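Local coordinates for protein nucleoporin NUP170 (Chaetomium thermophilum, PDB 5HAX) that probably serves as a scaffold component of the nuclear pore complex, with an N-terminal region folded as a seven-bladed beta-propeller, at residues 75-80 with 473-478; 294-299 with 309-314; 384-389 with 441-446; 390-395 with 404-409. All coordinates share one frame; numbering follows the deposited sequence.

Interaction 1 of 4, residues 75-80 with 473-478; sequences LGLFAE and EFAVLT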
loop_
_atom_site.group_PDB
_atom_site.type_symbol
_atom_site.label_atom_id
_atom_site.label_comp_id
_atom_site.label_asym_id
_atom_site.label_seq_id
_atom_site.Cartn_x
_atom_site.Cartn_y
_atom_site.Cartn_z
ATOM N N LEU A 75 2.502 -24.785 -0.383
ATOM C CA LEU A 75 1.566 -23.805 -0.922
ATOM C C LEU A 75 2.185 -22.413 -0.876
ATOM O O LEU A 75 3.055 -22.133 -0.045
ATOM C CB LEU A 75 0.249 -23.792 -0.133
ATOM C CG LEU A 75 -0.640 -25.032 -0.222
ATOM C CD1 LEU A 75 -1.732 -24.993 0.838
ATOM C CD2 LEU A 75 -1.249 -25.131 -1.605
ATOM N N GLY A 76 1.720 -21.536 -1.767
ATOM C CA GLY A 76 2.211 -20.168 -1.811
ATOM C C GLY A 76 1.267 -19.259 -2.568
ATOM O O GLY A 76 0.299 -19.704 -3.190
ATOM N N LEU A 77 1.580 -17.963 -2.517
ATOM C CA LEU A 77 0.717 -16.908 -3.038
ATOM C C LEU A 77 1.444 -16.065 -4.077
ATOM O O LEU A 77 2.617 -15.722 -3.902
ATOM C CB LEU A 77 0.239 -15.981 -1.913
ATOM C CG LEU A 77 -1.235 -16.016 -1.517
ATOM C CD1 LEU A 77 -1.489 -15.016 -0.399
ATOM C CD2 LEU A 77 -2.147 -15.727 -2.699
ATOM N N PHE A 78 0.729 -15.729 -5.148
ATOM C CA PHE A 78 1.114 -14.672 -6.085
ATOM C C PHE A 78 0.050 -13.577 -6.014
ATOM O O PHE A 78 -0.705 -13.361 -6.967
ATOM C CB PHE A 78 1.261 -15.217 -7.523
ATOM C CG PHE A 78 2.404 -16.182 -7.707
ATOM C CD1 PHE A 78 3.505 -16.163 -6.867
ATOM C CD2 PHE A 78 2.374 -17.108 -8.738
ATOM C CE1 PHE A 78 4.551 -17.050 -7.050
ATOM C CE2 PHE A 78 3.414 -17.998 -8.923
ATOM C CZ PHE A 78 4.504 -17.969 -8.078
ATOM N N ALA A 79 -0.003 -12.883 -4.875
ATOM C CA ALA A 79 -1.080 -11.932 -4.619
ATOM C C ALA A 79 -1.093 -10.771 -5.607
ATOM O O ALA A 79 -2.145 -10.150 -5.796
ATOM C CB ALA A 79 -0.966 -11.390 -3.193
ATOM N N GLU A 80 0.043 -10.464 -6.237
ATOM C CA GLU A 80 0.103 -9.330 -7.156
ATOM C C GLU A 80 -0.797 -9.534 -8.368
ATOM O O GLU A 80 -1.266 -8.556 -8.964
ATOM C CB GLU A 80 1.547 -9.105 -7.609
ATOM C CG GLU A 80 1.759 -7.847 -8.443
ATOM C CD GLU A 80 3.091 -7.848 -9.169
ATOM O OE1 GLU A 80 4.075 -8.381 -8.612
ATOM O OE2 GLU A 80 3.149 -7.325 -10.303
ATOM N N GLU A 473 -6.314 -4.261 0.004
ATOM C CA GLU A 473 -6.850 -5.596 0.209
ATOM C C GLU A 473 -5.695 -6.583 0.289
ATOM O O GLU A 473 -4.675 -6.424 -0.388
ATOM C CB GLU A 473 -7.822 -6.001 -0.912
ATOM C CG GLU A 473 -9.089 -5.159 -0.949
ATOM C CD GLU A 473 -10.152 -5.722 -1.874
ATOM O OE1 GLU A 473 -9.902 -6.757 -2.527
ATOM O OE2 GLU A 473 -11.246 -5.124 -1.940
ATOM N N PHE A 474 -5.867 -7.604 1.125
ATOM C CA PHE A 474 -4.801 -8.546 1.442
ATOM C C PHE A 474 -5.334 -9.966 1.355
ATOM O O PHE A 474 -6.384 -10.275 1.928
ATOM C CB PHE A 474 -4.237 -8.270 2.838
ATOM C CG PHE A 474 -3.942 -6.822 3.085
ATOM C CD1 PHE A 474 -2.679 -6.306 2.846
ATOM C CD2 PHE A 474 -4.937 -5.971 3.536
ATOM C CE1 PHE A 474 -2.410 -4.969 3.064
ATOM C CE2 PHE A 474 -4.674 -4.634 3.753
ATOM C CZ PHE A 474 -3.408 -4.134 3.517
ATOM N N ALA A 475 -4.612 -10.817 0.633
ATOM C CA ALA A 475 -4.973 -12.219 0.484
ATOM C C ALA A 475 -4.275 -13.030 1.568
ATOM O O ALA A 475 -3.041 -13.061 1.623
ATOM C CB ALA A 475 -4.589 -12.727 -0.905
ATOM N N VAL A 476 -5.061 -13.681 2.421
ATOM C CA VAL A 476 -4.551 -14.513 3.506
ATOM C C VAL A 476 -4.683 -15.961 3.044
ATOM O O VAL A 476 -5.783 -16.520 3.023
ATOM C CB VAL A 476 -5.305 -14.266 4.816
ATOM C CG1 VAL A 476 -4.755 -15.155 5.930
ATOM C CG2 VAL A 476 -5.221 -12.803 5.208
ATOM N N LEU A 477 -3.559 -16.572 2.677
ATOM C CA LEU A 477 -3.556 -17.962 2.240
ATOM C C LEU A 477 -3.477 -18.886 3.446
ATOM O O LEU A 477 -2.571 -18.759 4.275
ATOM C CB LEU A 477 -2.380 -18.223 1.300
ATOM C CG LEU A 477 -2.144 -19.677 0.874
ATOM C CD1 LEU A 477 -3.285 -20.179 -0.000
ATOM C CD2 LEU A 477 -0.811 -19.813 0.155
ATOM N N THR A 478 -4.428 -19.809 3.542
ATOM C CA THR A 478 -4.407 -20.883 4.527
ATOM C C THR A 478 -4.343 -22.222 3.802
ATOM O O THR A 478 -4.328 -22.291 2.569
ATOM C CB THR A 478 -5.636 -20.830 5.442
ATOM O OG1 THR A 478 -6.798 -21.254 4.718
ATOM C CG2 THR A 478 -5.854 -19.425 5.985
#
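Strands 75-78 and 473-478 run antiparallel at 166° with axes 7.8 Å apart, too far for backbone pairing, and L77 lies opposite L477 and A79 opposite A475 with side chains filling the interval. L77 and L477 carry most of the contact: L77 CD1 drops onto the A475 backbone, 3.2 Å from the A475 carbonyl O, and rests 3.7 Å from L477 CB. A475 CB lies 3.9 Å from the same L77 CD1, while the L77 and L477 side chains lie alongside each other, pointing opposite ways. The first torsion of L77, -111°, is away from the staggered positions, consistent with tight packing of this branch. L477 holds its CG anti to the backbone N (chi1 173°), which sends CD2 up to the opposing main chain, 3.5 Å from G76 C. Here the innermost strand of one propeller blade packs on the blade that closes the ring, where the late strands 440-445, 473-478 and 481-487 are joined by the early strand 50-57 in a Velcro closure. Farther along, L75 CB meets L477 CD2 at 4.1 Å, and L75 CD1 lies 4.1 Å from T478 O. At the other end the interval narrows to two small residues, A79 CB and A475 CB, 4.5 Å apart. Y97 covers L77 and A475 from outside the two strands, and the L77 amide is satisfied across the blade boundary by the E442 carboxylate. The T478 hydroxyl, turned away from strand 75-78, is bound by N438.

Interaction 2 of 4, residues 294-299 with 309-314; sequences VALSPI and LMALTD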
loop_
_atom_site.group_PDB
_atom_site.type_symbol
_atom_site.label_atom_id
_atom_site.label_comp_id
_atom_site.label_asym_id
_atom_site.label_seq_id
_atom_site.Cartn_x
_atom_site.Cartn_y
_atom_site.Cartn_z
ATOM N N VAL A 294 11.131 -13.815 14.296
ATOM C CA VAL A 294 10.477 -14.719 13.353
ATOM C C VAL A 294 10.273 -14.108 11.968
ATOM O O VAL A 294 10.021 -14.856 11.010
ATOM C CB VAL A 294 9.120 -15.199 13.912
ATOM C CG1 VAL A 294 9.315 -15.921 15.236
ATOM C CG2 VAL A 294 8.150 -14.032 14.067
ATOM N N ALA A 295 10.370 -12.787 11.826
ATOM C CA ALA A 295 10.115 -12.169 10.533
ATOM C C ALA A 295 10.712 -10.772 10.497
ATOM O O ALA A 295 10.837 -10.106 11.527
ATOM C CB ALA A 295 8.613 -12.098 10.234
ATOM N N LEU A 296 11.076 -10.343 9.289
ATOM C CA LEU A 296 11.486 -8.975 9.016
ATOM C C LEU A 296 10.520 -8.348 8.020
ATOM O O LEU A 296 9.784 -9.041 7.315
ATOM C CB LEU A 296 12.914 -8.910 8.456
ATOM C CG LEU A 296 14.021 -9.556 9.290
ATOM C CD1 LEU A 296 15.362 -9.404 8.588
ATOM C CD2 LEU A 296 14.077 -8.962 10.693
ATOM N N SER A 297 10.532 -7.019 7.973
ATOM C CA SER A 297 9.754 -6.274 6.993
ATOM C C SER A 297 10.476 -4.973 6.663
ATOM O O SER A 297 10.565 -4.083 7.518
ATOM C CB SER A 297 8.349 -5.984 7.516
ATOM O OG SER A 297 7.534 -5.459 6.486
ATOM N N PRO A 298 11.015 -4.823 5.453
ATOM C CA PRO A 298 11.704 -3.572 5.112
ATOM C C PRO A 298 10.754 -2.384 5.115
ATOM O O PRO A 298 9.571 -2.500 4.786
ATOM C CB PRO A 298 12.257 -3.839 3.707
ATOM C CG PRO A 298 12.294 -5.326 3.581
ATOM C CD PRO A 298 11.123 -5.813 4.368
ATOM N N ILE A 299 11.291 -1.234 5.497
ATOM C CA ILE A 299 10.583 0.043 5.458
ATOM C C ILE A 299 11.252 0.899 4.388
ATOM O O ILE A 299 12.445 1.204 4.511
ATOM C CB ILE A 299 10.606 0.744 6.826
ATOM C CG1 ILE A 299 9.939 -0.150 7.879
ATOM C CG2 ILE A 299 9.900 2.095 6.742
ATOM C CD1 ILE A 299 10.102 0.334 9.304
ATOM N N LEU A 309 13.824 -0.889 9.006
ATOM C CA LEU A 309 13.453 -2.291 9.127
ATOM C C LEU A 309 12.604 -2.507 10.371
ATOM O O LEU A 309 12.880 -1.929 11.425
ATOM C CB LEU A 309 14.715 -3.159 9.191
ATOM C CG LEU A 309 14.568 -4.667 9.032
ATOM C CD1 LEU A 309 14.129 -5.008 7.618
ATOM C CD2 LEU A 309 15.883 -5.345 9.377
ATOM N N MET A 310 11.580 -3.347 10.237
ATOM C CA MET A 310 10.824 -3.861 11.371
ATOM C C MET A 310 11.168 -5.329 11.575
ATOM O O MET A 310 11.273 -6.092 10.609
ATOM C CB MET A 310 9.314 -3.715 11.162
ATOM C CG MET A 310 8.503 -3.974 12.428
ATOM S SD MET A 310 6.745 -4.251 12.131
ATOM C CE MET A 310 6.774 -5.906 11.444
ATOM N N ALA A 311 11.342 -5.719 12.834
ATOM C CA ALA A 311 11.615 -7.101 13.206
ATOM C C ALA A 311 10.586 -7.534 14.237
ATOM O O ALA A 311 10.337 -6.813 15.208
ATOM C CB ALA A 311 13.034 -7.260 13.758
ATOM N N LEU A 312 9.984 -8.698 14.016
ATOM C CA LEU A 312 8.939 -9.227 14.882
ATOM C C LEU A 312 9.498 -10.377 15.710
ATOM O O LEU A 312 10.073 -11.320 15.159
ATOM C CB LEU A 312 7.740 -9.707 14.061
ATOM C CG LEU A 312 6.568 -10.261 14.878
ATOM C CD1 LEU A 312 5.922 -9.159 15.705
ATOM C CD2 LEU A 312 5.547 -10.919 13.970
ATOM N N THR A 313 9.325 -10.295 17.027
ATOM C CA THR A 313 9.714 -11.365 17.931
ATOM C C THR A 313 8.578 -12.371 18.075
ATOM O O THR A 313 7.420 -12.088 17.760
ATOM C CB THR A 313 10.077 -10.815 19.311
ATOM O OG1 THR A 313 8.902 -10.303 19.952
ATOM C CG2 THR A 313 11.123 -9.715 19.210
ATOM N N ASP A 314 8.922 -13.563 18.571
ATOM C CA ASP A 314 7.892 -14.567 18.819
ATOM C C ASP A 314 6.999 -14.205 19.997
ATOM O O ASP A 314 5.964 -14.850 20.183
ATOM C CB ASP A 314 8.523 -15.949 19.040
ATOM C CG ASP A 314 9.555 -15.964 20.156
ATOM O OD1 ASP A 314 10.403 -16.879 20.155
ATOM O OD2 ASP A 314 9.524 -15.079 21.034
#
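The flat groups that meet between 294-299 and 309-314 are peptides: S297 N reaches M310 O at 2.9 Å in the plane of that carbonyl, whereas the returning M310 N to S297 O bond is tilted 29° from its plane. At the next hydrogen-bonded pair, A295 with L312, L312 N bonds A295 O at 3.0 Å, while L312 O takes V294 N at 2.8 Å, almost end-on to the carbonyl. M310 O also takes a CA-H contact from L296 CA, 3.3 Å away, and so holds two donors. The puckered P298 ring has L309 CD1 near its CG. A295, S297, M310 and L312 point to one face of this antiparallel hairpin; L296, P298, L309 and A311 point to the other, where L296 CD2 rests 3.7 Å from A311 CB. L309, its CG anti to the backbone N (chi1 -168°), bends its CD1 back to P298 CA at 3.8 Å. Near the start of strand 293-298, V294 divides its two methyls, CG1 at D314 CB (3.9 Å) and CG2 toward L312 CD2 (4.1 Å). A glycine here would probably leave a gap between L312 CD2 and D314 CB, where the two methyls now pack. Strand 293-298 is the innermost of its blade, with 307-313 and then 318-324 outward. The L296 face lies on strands 230-236 and 241-246 of the preceding blade, whereas S297 and M310 look toward R385 on strand 380-386 of the next.

Interaction 3 of 4, residues 384-389 with 441-446; sequences FRFSPG and IEIGLT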
loop_
_atom_site.group_PDB
_atom_site.type_symbol
_atom_site.label_atom_id
_atom_site.label_comp_id
_atom_site.label_asym_id
_atom_site.label_seq_id
_atom_site.Cartn_x
_atom_site.Cartn_y
_atom_site.Cartn_z
ATOM N N PHE A 384 3.700 -9.752 9.158
ATOM C CA PHE A 384 3.823 -8.976 7.931
ATOM C C PHE A 384 3.512 -7.514 8.213
ATOM O O PHE A 384 2.621 -7.205 9.011
ATOM C CB PHE A 384 2.870 -9.497 6.846
ATOM C CG PHE A 384 2.973 -10.976 6.599
ATOM C CD1 PHE A 384 3.786 -11.467 5.592
ATOM C CD2 PHE A 384 2.254 -11.875 7.370
ATOM C CE1 PHE A 384 3.882 -12.827 5.362
ATOM C CE2 PHE A 384 2.347 -13.235 7.145
ATOM C CZ PHE A 384 3.162 -13.710 6.139
ATOM N N ARG A 385 4.244 -6.616 7.550
ATOM C CA ARG A 385 3.976 -5.183 7.606
ATOM C C ARG A 385 3.902 -4.636 6.189
ATOM O O ARG A 385 4.761 -4.939 5.355
ATOM C CB ARG A 385 5.047 -4.425 8.399
ATOM C CG ARG A 385 4.749 -2.934 8.562
ATOM C CD ARG A 385 5.957 -2.161 9.083
ATOM N NE ARG A 385 5.650 -0.750 9.314
ATOM C CZ ARG A 385 5.678 0.195 8.377
ATOM N NH1 ARG A 385 5.994 -0.104 7.123
ATOM N NH2 ARG A 385 5.381 1.449 8.693
ATOM N N PHE A 386 2.874 -3.830 5.927
ATOM C CA PHE A 386 2.707 -3.135 4.658
ATOM C C PHE A 386 2.551 -1.647 4.927
ATOM O O PHE A 386 1.862 -1.250 5.871
ATOM C CB PHE A 386 1.484 -3.656 3.890
ATOM C CG PHE A 386 1.485 -5.142 3.685
ATOM C CD1 PHE A 386 2.202 -5.708 2.648
ATOM C CD2 PHE A 386 0.767 -5.972 4.528
ATOM C CE1 PHE A 386 2.205 -7.074 2.455
ATOM C CE2 PHE A 386 0.768 -7.339 4.340
ATOM C CZ PHE A 386 1.488 -7.890 3.302
ATOM N N SER A 387 3.209 -0.829 4.108
ATOM C CA SER A 387 3.051 0.619 4.193
ATOM C C SER A 387 1.567 0.965 4.100
ATOM O O SER A 387 0.843 0.354 3.313
ATOM C CB SER A 387 3.830 1.326 3.080
ATOM O OG SER A 387 5.218 1.057 3.165
ATOM N N PRO A 388 1.106 1.949 4.890
ATOM C CA PRO A 388 1.851 2.819 5.805
ATOM C C PRO A 388 1.983 2.259 7.225
ATOM O O PRO A 388 2.201 3.034 8.158
ATOM C CB PRO A 388 1.011 4.093 5.804
ATOM C CG PRO A 388 -0.385 3.582 5.690
ATOM C CD PRO A 388 -0.322 2.307 4.868
ATOM N N GLY A 389 1.852 0.943 7.389
ATOM C CA GLY A 389 2.026 0.327 8.693
ATOM C C GLY A 389 1.018 -0.753 9.030
ATOM O O GLY A 389 0.942 -1.187 10.185
ATOM N N ILE A 441 -0.538 -19.571 6.025
ATOM C CA ILE A 441 0.713 -19.859 5.335
ATOM C C ILE A 441 1.403 -18.577 4.881
ATOM O O ILE A 441 2.605 -18.403 5.083
ATOM C CB ILE A 441 0.470 -20.807 4.139
ATOM C CG1 ILE A 441 0.024 -22.182 4.650
ATOM C CG2 ILE A 441 1.731 -20.943 3.283
ATOM C CD1 ILE A 441 -0.498 -23.099 3.571
ATOM N N GLU A 442 0.655 -17.668 4.262
ATOM C CA GLU A 442 1.244 -16.478 3.669
ATOM C C GLU A 442 0.172 -15.406 3.550
ATOM O O GLU A 442 -1.018 -15.711 3.433
ATOM C CB GLU A 442 1.850 -16.793 2.295
ATOM C CG GLU A 442 2.848 -15.766 1.797
ATOM C CD GLU A 442 3.369 -16.085 0.406
ATOM O OE1 GLU A 442 3.138 -17.215 -0.075
ATOM O OE2 GLU A 442 4.009 -15.204 -0.207
ATOM N N ILE A 443 0.608 -14.148 3.588
ATOM C CA ILE A 443 -0.271 -12.996 3.429
ATOM C C ILE A 443 0.399 -12.031 2.463
ATOM O O ILE A 443 1.561 -11.657 2.663
ATOM C CB ILE A 443 -0.566 -12.306 4.777
ATOM C CG1 ILE A 443 -1.263 -13.286 5.726
ATOM C CG2 ILE A 443 -1.432 -11.062 4.565
ATOM C CD1 ILE A 443 -1.514 -12.740 7.123
ATOM N N GLY A 444 -0.325 -11.636 1.423
ATOM C CA GLY A 444 0.227 -10.767 0.398
ATOM C C GLY A 444 -0.755 -9.690 -0.011
ATOM O O GLY A 444 -1.973 -9.855 0.086
ATOM N N LEU A 445 -0.200 -8.574 -0.473
ATOM C CA LEU A 445 -0.994 -7.435 -0.915
ATOM C C LEU A 445 -1.525 -7.688 -2.322
ATOM O O LEU A 445 -0.773 -8.100 -3.210
ATOM C CB LEU A 445 -0.142 -6.165 -0.878
ATOM C CG LEU A 445 -0.785 -4.847 -1.310
ATOM C CD1 LEU A 445 -1.832 -4.388 -0.309
ATOM C CD2 LEU A 445 0.284 -3.780 -1.496
ATOM N N THR A 446 -2.823 -7.445 -2.522
ATOM C CA THR A 446 -3.462 -7.643 -3.820
ATOM C C THR A 446 -3.644 -6.352 -4.603
ATOM O O THR A 446 -3.809 -6.409 -5.827
ATOM C CB THR A 446 -4.838 -8.300 -3.652
ATOM O OG1 THR A 446 -5.750 -7.367 -3.058
ATOM C CG2 THR A 446 -4.746 -9.547 -2.787
#
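Two neighbouring propeller blades meet here through their innermost strands, 384-386 and 441-445, with F384 and F386 reaching across to I443 and L445. The strands are parallel, 2° between their directions and 8.5 Å between axes, a spacing bridged by side chains. The F384 ring lies against I443, whose CB sits over its face 4.0 Å from the ring centroid and 17° off the normal, a CH-pi contact. I443 O also comes over a face of this ring, and F384 CZ lies 3.6 Å from I443 N. F386 uses its rim instead: I443 O is at the ring edge, in its plane, 3.8 Å from CZ. The carbonyl of I443 thus touches both rings, one by its face and the other by its edge. F386 CE1 meets L445 CB at 4.2 Å, and the F386 ring also meets that of F474. Each phenylalanine has its CG anti to the carbonyl carbon, F386 with chi1 -54°, and both rings lean back toward the start of the strand, one behind the other. Between them R385 takes the other side of the strand and salt-bridges E303. The strand then turns sharply: G389 N bonds F386 O at 2.7 Å around a cis S387-P388 peptide, a type VI turn. On the opposite strand I441 and E442 both face L477 in a classic beta bulge. Parallel inner strands of successive blades, joined by apolar side chains and not by sheet bonds, are characteristic of a beta-propeller.

Interaction 4 of 4, residues 390-395 with 404-409; sequences YFFDVV and LFVSAP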
loop_
_atom_site.group_PDB
_atom_site.type_symbol
_atom_site.label_atom_id
_atom_site.label_comp_id
_atom_site.label_asym_id
_atom_site.label_seq_id
_atom_site.Cartn_x
_atom_site.Cartn_y
_atom_site.Cartn_z
ATOM N N TYR A 390 0.238 -1.195 8.046
ATOM C CA TYR A 390 -0.702 -2.290 8.261
ATOM C C TYR A 390 0.050 -3.530 8.736
ATOM O O TYR A 390 0.965 -4.002 8.059
ATOM C CB TYR A 390 -1.459 -2.595 6.967
ATOM C CG TYR A 390 -2.134 -1.408 6.313
ATOM C CD1 TYR A 390 -2.706 -0.389 7.071
ATOM C CD2 TYR A 390 -2.201 -1.308 4.927
ATOM C CE1 TYR A 390 -3.324 0.691 6.461
ATOM C CE2 TYR A 390 -2.816 -0.236 4.312
ATOM C CZ TYR A 390 -3.378 0.760 5.080
ATOM O OH TYR A 390 -3.985 1.828 4.457
ATOM N N PHE A 391 -0.345 -4.061 9.892
ATOM C CA PHE A 391 0.385 -5.131 10.568
ATOM C C PHE A 391 -0.517 -6.348 10.723
ATOM O O PHE A 391 -1.609 -6.245 11.290
ATOM C CB PHE A 391 0.888 -4.648 11.933
ATOM C CG PHE A 391 1.528 -5.722 12.773
ATOM C CD1 PHE A 391 2.557 -6.497 12.270
ATOM C CD2 PHE A 391 1.117 -5.929 14.080
ATOM C CE1 PHE A 391 3.151 -7.476 13.048
ATOM C CE2 PHE A 391 1.709 -6.902 14.861
ATOM C CZ PHE A 391 2.729 -7.673 14.344
ATOM N N PHE A 392 -0.056 -7.495 10.223
ATOM C CA PHE A 392 -0.735 -8.779 10.375
ATOM C C PHE A 392 0.155 -9.710 11.184
ATOM O O PHE A 392 1.314 -9.928 10.816
ATOM C CB PHE A 392 -1.035 -9.419 9.013
ATOM C CG PHE A 392 -2.088 -8.704 8.211
ATOM C CD1 PHE A 392 -3.355 -9.243 8.077
ATOM C CD2 PHE A 392 -1.808 -7.505 7.579
ATOM C CE1 PHE A 392 -4.325 -8.597 7.334
ATOM C CE2 PHE A 392 -2.777 -6.853 6.835
ATOM C CZ PHE A 392 -4.035 -7.401 6.714
ATOM N N ASP A 393 -0.384 -10.268 12.271
ATOM C CA ASP A 393 0.357 -11.194 13.127
ATOM C C ASP A 393 -0.448 -12.471 13.312
ATOM O O ASP A 393 -1.598 -12.427 13.761
ATOM C CB ASP A 393 0.666 -10.570 14.490
ATOM C CG ASP A 393 1.627 -11.414 15.312
ATOM O OD1 ASP A 393 2.181 -12.392 14.770
ATOM O OD2 ASP A 393 1.838 -11.096 16.499
ATOM N N VAL A 394 0.165 -13.604 12.978
ATOM C CA VAL A 394 -0.450 -14.917 13.139
ATOM C C VAL A 394 -0.051 -15.420 14.523
ATOM O O VAL A 394 1.089 -15.835 14.739
ATOM C CB VAL A 394 -0.011 -15.886 12.039
ATOM C CG1 VAL A 394 -0.700 -17.236 12.206
ATOM C CG2 VAL A 394 -0.298 -15.298 10.664
ATOM N N VAL A 395 -0.992 -15.380 15.465
ATOM C CA VAL A 395 -0.758 -15.820 16.837
ATOM C C VAL A 395 -1.240 -17.256 16.961
ATOM O O VAL A 395 -2.386 -17.568 16.610
ATOM C CB VAL A 395 -1.475 -14.909 17.850
ATOM C CG1 VAL A 395 -1.196 -15.374 19.273
ATOM C CG2 VAL A 395 -1.036 -13.464 17.665
ATOM N N LEU A 404 -5.708 -14.090 14.131
ATOM C CA LEU A 404 -5.101 -13.028 13.336
ATOM C C LEU A 404 -5.296 -11.696 14.048
ATOM O O LEU A 404 -6.428 -11.222 14.187
ATOM C CB LEU A 404 -5.720 -12.989 11.940
ATOM C CG LEU A 404 -4.739 -13.008 10.773
ATOM C CD1 LEU A 404 -4.027 -14.348 10.710
ATOM C CD2 LEU A 404 -5.469 -12.714 9.471
ATOM N N PHE A 405 -4.198 -11.095 14.500
ATOM C CA PHE A 405 -4.221 -9.720 14.979
ATOM C C PHE A 405 -3.869 -8.796 13.822
ATOM O O PHE A 405 -2.855 -8.999 13.148
ATOM C CB PHE A 405 -3.244 -9.507 16.135
ATOM C CG PHE A 405 -3.137 -8.071 16.568
ATOM C CD1 PHE A 405 -4.178 -7.465 17.252
ATOM C CD2 PHE A 405 -2.008 -7.324 16.277
ATOM C CE1 PHE A 405 -4.092 -6.140 17.643
ATOM C CE2 PHE A 405 -1.915 -5.999 16.669
ATOM C CZ PHE A 405 -2.957 -5.408 17.352
ATOM N N VAL A 406 -4.710 -7.792 13.593
ATOM C CA VAL A 406 -4.526 -6.851 12.495
ATOM C C VAL A 406 -4.696 -5.442 13.041
ATOM O O VAL A 406 -5.681 -5.153 13.730
ATOM C CB VAL A 406 -5.513 -7.109 11.339
ATOM C CG1 VAL A 406 -5.035 -6.403 10.085
ATOM C CG2 VAL A 406 -5.664 -8.601 11.084
ATOM N N SER A 407 -3.738 -4.568 12.734
ATOM C CA SER A 407 -3.755 -3.203 13.237
ATOM C C SER A 407 -3.283 -2.250 12.149
ATOM O O SER A 407 -2.606 -2.638 11.193
ATOM C CB SER A 407 -2.877 -3.045 14.488
ATOM O OG SER A 407 -1.521 -3.341 14.200
ATOM N N ALA A 408 -3.652 -0.989 12.314
ATOM C CA ALA A 408 -3.265 0.079 11.409
ATOM C C ALA A 408 -2.903 1.295 12.242
ATOM O O ALA A 408 -3.319 1.405 13.401
ATOM C CB ALA A 408 -4.392 0.432 10.432
ATOM N N PRO A 409 -2.123 2.222 11.687
ATOM C CA PRO A 409 -1.908 3.491 12.385
ATOM C C PRO A 409 -3.237 4.200 12.583
ATOM O O PRO A 409 -4.133 4.114 11.742
ATOM C CB PRO A 409 -0.983 4.273 11.441
ATOM C CG PRO A 409 -0.417 3.265 10.503
ATOM C CD PRO A 409 -1.440 2.186 10.383
#
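F391 and S407 exchange two backbone bonds, F391 N to S407 O at 3.0 Å and S407 N to F391 O at 3.1 Å. D393 and F405 repeat the pattern, D393 N to F405 O at 2.9 Å and F405 N to D393 O at 3.0 Å, so the N-H and C=O of all four residues are satisfied within the antiparallel hairpin. F391 O gains a second, CA-H donor in V406 CA, 3.2 Å away. The buried polar side chains find partners beyond the hairpin: the S407 hydroxyl bonds E427, D393 OD2 bonds S380 and Y390 OH bonds E462. S407 OG nevertheless lies in plane at the edge of the F391 ring, and F391 CD2 meets F405 CE2 at 4.0 Å, the two side chains crossing at about a right angle. On the other face V406 CG1 stands over the F392 ring, 3.7 Å from its centroid and 15° off the normal, with L404 CD2 at the rim. Putting a serine in place of F392 would probably open a gap beside V406 and L404 and deprive F474 of a ring neighbour. Strand 390-395 lies between 380-386 and 403-409, with 427-433 next outward; the F392 face packs on strands 440-445 and 481-487 of the closing blade, and F391 looks toward L312 on strand 307-313 of the preceding one.

Overall arrangement
All four contacts belong to one propeller. Interactions 2 and 4 are hairpins within successive blades, while interactions 1 and 3 join one blade to the next. Interaction 3 is central: it lies about 9 Å, centre to centre, from interactions 1 and 4, and about 12 Å from interaction 2. It shares one sheet with interaction 1 and another with interaction 4, through probable hydrogen bonds L477 N to E442 O (2.8 Å) and F384 N to F392 O (2.9 Å). F474 ties interactions 1 and 4, its CZ 3.4 Å from Y390 CD2. Between the hairpins, L312 CD1 packs on F391 CZ at 3.8 Å. Interactions 1 and 2 do not touch (nearest atoms about 11 Å apart).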